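Local structure of putative carbohydrate metabolism domain-containing protein (Bacteroides vulgatus, 3S30) at residues V109-V112 against N117-Y120; Q139-T144 against D152-I157; L251-E254 against Q260-D263. The protein is of unproven function but is probably a glycoside hydrolase or carbohydrate-binding protein, built on a galactose-binding-like beta domain that holds a sodium ion. All blocks are in the same frame, centred on the assembly; numbering follows the deposited sequence.

Interaction 1: residues V109-V112 against N117-Y120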
# COMPACT_ATOMS: atom_id res chain seq x y z
N VAL A 109 -12.26 -10.17 3.43
CA VAL A 109 -12.56 -8.80 3.83
C VAL A 109 -13.56 -8.81 4.97
O VAL A 109 -14.34 -9.76 5.12
CB VAL A 109 -13.12 -7.94 2.67
CG1 VAL A 109 -12.04 -7.70 1.60
CG2 VAL A 109 -14.37 -8.57 2.07
N LYS A 110 -13.51 -7.76 5.78
CA LYS A 110 -14.58 -7.42 6.69
C LYS A 110 -15.08 -6.02 6.33
O LYS A 110 -14.33 -5.23 5.76
CB LYS A 110 -14.11 -7.47 8.15
CG LYS A 110 -13.02 -6.48 8.53
CD LYS A 110 -12.51 -6.76 9.93
CE LYS A 110 -11.41 -5.80 10.33
NZ LYS A 110 -10.80 -6.13 11.65
N THR A 111 -16.34 -5.74 6.64
CA THR A 111 -16.98 -4.47 6.28
C THR A 111 -17.06 -3.57 7.51
O THR A 111 -17.52 -4.00 8.58
CB THR A 111 -18.38 -4.69 5.67
OG1 THR A 111 -18.25 -5.39 4.42
CG2 THR A 111 -19.09 -3.36 5.43
N VAL A 112 -16.63 -2.33 7.34
CA VAL A 112 -16.44 -1.37 8.42
C VAL A 112 -17.19 -0.07 8.10
O VAL A 112 -17.05 0.44 6.98
CB VAL A 112 -14.93 -1.05 8.61
CG1 VAL A 112 -14.73 0.23 9.40
CG2 VAL A 112 -14.22 -2.22 9.29
N ASN A 117 -20.71 5.75 5.56
CA ASN A 117 -20.20 4.88 4.51
C ASN A 117 -19.82 3.54 5.10
O ASN A 117 -19.68 3.42 6.32
CB ASN A 117 -18.94 5.48 3.87
CG ASN A 117 -19.13 6.90 3.41
OD1 ASN A 117 -19.91 7.17 2.49
ND2 ASN A 117 -18.40 7.83 4.03
N GLU A 118 -19.63 2.55 4.23
CA GLU A 118 -19.07 1.25 4.59
C GLU A 118 -17.97 0.86 3.60
O GLU A 118 -18.13 1.04 2.41
CB GLU A 118 -20.16 0.18 4.62
CG GLU A 118 -21.14 0.32 5.78
CD GLU A 118 -22.04 -0.90 5.95
OE1 GLU A 118 -22.41 -1.53 4.92
OE2 GLU A 118 -22.40 -1.23 7.11
N TYR A 119 -16.85 0.32 4.10
CA TYR A 119 -15.74 -0.10 3.24
C TYR A 119 -15.10 -1.41 3.71
O TYR A 119 -15.41 -1.91 4.79
CB TYR A 119 -14.69 1.01 3.16
CG TYR A 119 -14.09 1.41 4.49
CD1 TYR A 119 -13.02 0.69 5.03
CD2 TYR A 119 -14.57 2.50 5.19
CE1 TYR A 119 -12.46 1.05 6.23
CE2 TYR A 119 -14.02 2.86 6.42
CZ TYR A 119 -12.97 2.13 6.93
OH TYR A 119 -12.41 2.47 8.13
N TYR A 120 -14.22 -1.99 2.88
CA TYR A 120 -13.52 -3.23 3.25
C TYR A 120 -12.15 -3.02 3.91
O TYR A 120 -11.38 -2.14 3.53
CB TYR A 120 -13.30 -4.13 2.02
CG TYR A 120 -14.53 -4.73 1.38
CD1 TYR A 120 -15.64 -5.15 2.14
CD2 TYR A 120 -14.58 -4.92 0.00
CE1 TYR A 120 -16.75 -5.71 1.52
CE2 TYR A 120 -15.67 -5.49 -0.61
CZ TYR A 120 -16.75 -5.87 0.13
OH TYR A 120 -17.82 -6.43 -0.52
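Val112 and Tyr119 form an antiparallel hydrogen-bonded pair in which each backbone amide donates to the other's carbonyl, Val112 N to Tyr119 O at 2.9 Å and Tyr119 N to Val112 O at the same length; the two segments, on adjacent strands of a hairpin, run antiparallel at 163°. Weaker CA-H...O contacts accompany them, among them Tyr120 CA to Lys110 O and Glu118 CA to Val112 O. Next along is the non-hydrogen-bonded pair of Thr111 and Tyr120. Val109 lays CG2 over the Tyr120 ring, 3.7 Å from its centroid in a CH-pi contact; a beta-branched residue suits this place, since both its methyls reach the flat neighbour. Thr111 sends OG1 to the ring edge, in plane and 3.3 Å from Tyr120 CE1, and CG2 to Glu118 CB. On the other face Tyr119 CG sits between its own backbone N and carbonyl carbon (chi1 60°), which swings the ring alongside Val112. Val112 CB stands over this ring, 4.3 Å from its centroid in a second CH-pi contact, and Val112 CG1 lies 3.6 Å from Tyr119 CZ. The Tyr119 ring also meets Phe153 and touches helix 138-142. With an alanine here, Val112 would probably lose the ring it lies against and a gap would open toward that helix. The polar bonds thus fix the strand register, whereas C-H groups against aromatic rings add apolar contact on both faces.

Interaction 2: residues Q139-T144 against D152-I157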
# COMPACT_ATOMS: atom_id res chain seq x y z
N GLN A 139 -10.50 4.86 5.04
CA GLN A 139 -11.12 5.69 6.07
C GLN A 139 -11.01 7.18 5.70
O GLN A 139 -11.91 7.97 5.99
CB GLN A 139 -10.53 5.44 7.46
CG GLN A 139 -11.41 5.98 8.60
CD GLN A 139 -10.79 5.86 9.99
OE1 GLN A 139 -9.63 5.47 10.14
NE2 GLN A 139 -11.57 6.20 11.00
N GLY A 140 -9.90 7.55 5.07
CA GLY A 140 -9.72 8.91 4.58
C GLY A 140 -10.74 9.26 3.51
O GLY A 140 -11.26 10.38 3.47
N PHE A 141 -11.03 8.29 2.66
CA PHE A 141 -11.99 8.47 1.57
C PHE A 141 -13.42 8.61 2.14
O PHE A 141 -14.24 9.38 1.62
CB PHE A 141 -11.90 7.31 0.57
CG PHE A 141 -12.68 7.55 -0.70
CD1 PHE A 141 -12.18 8.37 -1.69
CD2 PHE A 141 -13.91 6.95 -0.90
CE1 PHE A 141 -12.90 8.59 -2.85
CE2 PHE A 141 -14.63 7.17 -2.06
CZ PHE A 141 -14.12 7.99 -3.04
N ALA A 142 -13.68 7.88 3.22
CA ALA A 142 -14.94 7.98 3.96
C ALA A 142 -15.29 9.41 4.45
O ALA A 142 -16.47 9.73 4.62
CB ALA A 142 -14.92 7.00 5.13
N LEU A 143 -14.28 10.25 4.68
CA LEU A 143 -14.51 11.66 5.08
C LEU A 143 -15.03 12.56 3.96
O LEU A 143 -15.67 13.56 4.25
CB LEU A 143 -13.23 12.30 5.62
CG LEU A 143 -12.59 11.73 6.90
CD1 LEU A 143 -11.32 12.53 7.22
CD2 LEU A 143 -13.53 11.74 8.10
N THR A 144 -14.76 12.20 2.70
CA THR A 144 -15.03 13.08 1.55
C THR A 144 -16.46 13.00 1.03
O THR A 144 -16.84 13.80 0.18
CB THR A 144 -14.07 12.79 0.32
OG1 THR A 144 -14.40 11.54 -0.32
CG2 THR A 144 -12.60 12.79 0.75
N ASP A 152 -17.27 1.20 -4.08
CA ASP A 152 -16.96 2.57 -4.48
C ASP A 152 -15.60 3.02 -3.97
O ASP A 152 -15.09 4.02 -4.45
CB ASP A 152 -18.01 3.55 -3.96
CG ASP A 152 -19.40 3.15 -4.34
OD1 ASP A 152 -19.63 2.80 -5.53
OD2 ASP A 152 -20.25 3.18 -3.43
N PHE A 153 -15.02 2.32 -2.99
CA PHE A 153 -13.77 2.79 -2.37
C PHE A 153 -12.52 2.60 -3.24
O PHE A 153 -12.53 1.82 -4.19
CB PHE A 153 -13.57 2.18 -0.97
CG PHE A 153 -14.35 2.90 0.09
CD1 PHE A 153 -15.73 2.74 0.17
CD2 PHE A 153 -13.72 3.79 0.96
CE1 PHE A 153 -16.46 3.43 1.11
CE2 PHE A 153 -14.45 4.48 1.90
CZ PHE A 153 -15.82 4.29 1.98
N PRO A 154 -11.45 3.35 -2.93
CA PRO A 154 -10.22 3.17 -3.71
C PRO A 154 -9.61 1.78 -3.56
O PRO A 154 -8.98 1.25 -4.49
CB PRO A 154 -9.28 4.27 -3.17
CG PRO A 154 -10.17 5.25 -2.43
CD PRO A 154 -11.37 4.49 -1.99
N THR A 155 -9.84 1.19 -2.39
CA THR A 155 -9.30 -0.12 -2.05
C THR A 155 -10.41 -1.12 -1.73
O THR A 155 -11.21 -0.91 -0.82
CB THR A 155 -8.35 0.01 -0.87
OG1 THR A 155 -7.32 0.94 -1.23
CG2 THR A 155 -7.72 -1.33 -0.53
N SER A 156 -10.43 -2.20 -2.50
CA SER A 156 -11.43 -3.26 -2.40
C SER A 156 -10.82 -4.55 -2.93
O SER A 156 -9.59 -4.64 -3.10
CB SER A 156 -12.67 -2.89 -3.21
OG SER A 156 -13.75 -3.78 -2.94
N ILE A 157 -11.67 -5.55 -3.15
CA ILE A 157 -11.27 -6.80 -3.82
C ILE A 157 -12.19 -7.08 -5.01
O ILE A 157 -13.31 -6.59 -5.07
CB ILE A 157 -11.30 -8.05 -2.87
CG1 ILE A 157 -12.72 -8.35 -2.36
CG2 ILE A 157 -10.34 -7.88 -1.72
CD1 ILE A 157 -12.85 -9.68 -1.65
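The short helix 138-142 packs here against the loop that leads into strand 155-158, and Phe141, facing that loop, meets both Phe153 and Pro154. Its CG stands anti to the backbone N (chi1 -170°), which carries the ring off the helix and into the loop. The edge of Phe141 is directed at the face of Phe153 in a T-shaped pair, with centroids 5.3 Å apart and planes at 68°; the closest carbons are Phe141 CD2 and Phe153 CD2, at 3.7 Å. Pro154 comes over a face of the Phe141 ring, its CD 3.9 Å from the centroid in a CH-pi contact. Proline suits this place because its rigid ring offers a compact apolar edge. Over the opposite face lies Thr144 OG1, which donates to Phe141 O at 2.9 Å, in the carbonyl plane and on a lone pair. Ala142, small enough to let Phe153 come close, sets CB 4.1 Å from Phe153 CE2. Tyr148 adds a further ring beside Phe141. The contact is thus a buried T-shaped aromatic pair with a proline CH-pi contact, which packs a short helix on the loop entering strand 155-158 of a galactose-binding-like beta domain.

Interaction 3: residues L251-E254 against Q260-D263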
# COMPACT_ATOMS: atom_id res chain seq x y z
N LEU A 251 9.56 -2.38 2.40
CA LEU A 251 10.55 -1.79 3.27
C LEU A 251 10.93 -2.79 4.36
O LEU A 251 10.09 -3.57 4.81
CB LEU A 251 9.98 -0.52 3.92
CG LEU A 251 9.43 0.55 2.97
CD1 LEU A 251 8.62 1.58 3.74
CD2 LEU A 251 10.55 1.23 2.21
N PHE A 252 12.20 -2.75 4.77
CA PHE A 252 12.68 -3.49 5.93
C PHE A 252 13.58 -2.55 6.71
O PHE A 252 14.58 -2.06 6.18
CB PHE A 252 13.47 -4.73 5.48
CG PHE A 252 13.94 -5.60 6.60
CD1 PHE A 252 13.03 -6.15 7.51
CD2 PHE A 252 15.29 -5.88 6.76
CE1 PHE A 252 13.47 -6.96 8.55
CE2 PHE A 252 15.74 -6.69 7.79
CZ PHE A 252 14.83 -7.23 8.69
N TYR A 253 13.23 -2.28 7.96
CA TYR A 253 14.01 -1.32 8.74
C TYR A 253 14.16 -1.67 10.21
O TYR A 253 13.45 -2.51 10.75
CB TYR A 253 13.44 0.09 8.58
CG TYR A 253 12.02 0.25 9.07
CD1 TYR A 253 11.75 0.53 10.41
CD2 TYR A 253 10.94 0.17 8.19
CE1 TYR A 253 10.45 0.70 10.86
CE2 TYR A 253 9.64 0.33 8.64
CZ TYR A 253 9.40 0.60 9.96
OH TYR A 253 8.10 0.76 10.40
N GLU A 254 15.12 -1.00 10.83
CA GLU A 254 15.45 -1.21 12.22
C GLU A 254 14.72 -0.16 13.04
O GLU A 254 14.83 1.03 12.75
CB GLU A 254 16.96 -1.09 12.39
CG GLU A 254 17.47 -1.42 13.76
CD GLU A 254 18.99 -1.39 13.83
OE1 GLU A 254 19.66 -1.76 12.82
OE2 GLU A 254 19.52 -1.00 14.89
N GLN A 260 9.43 4.30 15.50
CA GLN A 260 8.69 3.04 15.57
C GLN A 260 7.98 2.71 14.26
O GLN A 260 7.67 1.55 14.00
CB GLN A 260 7.66 3.11 16.70
CG GLN A 260 8.25 3.04 18.10
CD GLN A 260 8.70 1.64 18.48
OE1 GLN A 260 7.88 0.73 18.54
NE2 GLN A 260 10.00 1.47 18.72
N MSE A 261 7.72 3.74 13.45
CA MSE A 261 7.07 3.59 12.16
C MSE A 261 7.67 4.57 11.16
O MSE A 261 8.14 5.64 11.54
CB MSE A 261 5.57 3.85 12.29
CG MSE A 261 4.81 2.90 13.22
SE MSE A 261 4.64 1.10 12.51
CE MSE A 261 3.19 1.40 11.20
N LEU A 262 7.68 4.19 9.88
CA LEU A 262 7.93 5.14 8.80
C LEU A 262 6.58 5.53 8.21
O LEU A 262 5.54 5.00 8.63
CB LEU A 262 8.83 4.53 7.71
CG LEU A 262 10.21 4.04 8.18
CD1 LEU A 262 10.99 3.48 6.98
CD2 LEU A 262 11.00 5.15 8.90
N ASP A 263 6.59 6.46 7.26
CA ASP A 263 5.36 6.91 6.62
C ASP A 263 5.58 7.23 5.13
O ASP A 263 6.59 6.81 4.54
CB ASP A 263 4.72 8.07 7.40
CG ASP A 263 5.59 9.33 7.44
OD1 ASP A 263 6.50 9.47 6.59
OD2 ASP A 263 5.35 10.18 8.33
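Tyr253 OH lies 3.5 Å from Met261 CA in the backbone of 260-263, and two groups beyond these segments grip this phenol oxygen: it is hydrogen-bonded to Phe210 O of strand 208-213 and to Asn318 ND2 of strand 317-324. A tyrosine suits this place because its ring packs in apolar surroundings while its hydroxyl satisfies polar groups of neighbouring strands. Those two bonds pin the far end of the ring and so limit its tilt. Gln260 O approaches the ring close to its plane, 3.7 Å from Tyr253 OH. The body of the ring is covered by Leu262: its CG stands 3.9 Å from the ring centroid and 15° off the normal, a CH-pi contact over one face, and its CD1 comes to 3.5 Å from Tyr253 CD2. Leu262 and Tyr253 run past one another in opposing senses, CD1 lying over the CD2-CE2 side of the ring. Strand 247-254 pairs with strands 276-281 and 317-324 in the antiparallel beta framework of this galactose-binding-like domain, and the weakly bonded strand 262-263 pairs with strand 208-213. The contact therefore joins them through side chains and not by direct strand pairing, the nearest CA atoms, those of Tyr253 and Leu262, being 8.9 Å apart. Leu251, two residues before Tyr253, also points toward the second segment, and its CD1 meets Leu262 CD1 at 4.4 Å. Met261, a selenomethionine, curls back through two turned torsions (chi2 -71°, chi3 -77°), with SE 4.1 Å from Tyr253 OH.

Overall arrangement
Interactions 1 and 2 are neighbours, with centres about 9 Å apart, and touch directly: the ring of Tyr119 reaches Gln139, and Asn117, hydrogen-bonded to Gly145 and Tyr148, lies against Ala142, so the hairpin packs on helix 138-142. Interaction 3 is remote, its centre about 25 Å from that of interaction 2 and across the centre of the chain, though both reach the large antiparallel beta framework. Place and chemistry go together. Interaction 1, partly exposed, combines two backbone hydrogen bonds within a separate three-stranded sheet with CH-pi contacts to two tyrosines. Interactions 2 and 3 are buried and rely on ring packing, between aromatics and a proline in 139-144 against 152-157, and between a tyrosine and a leucine in 251-254 against 260-263.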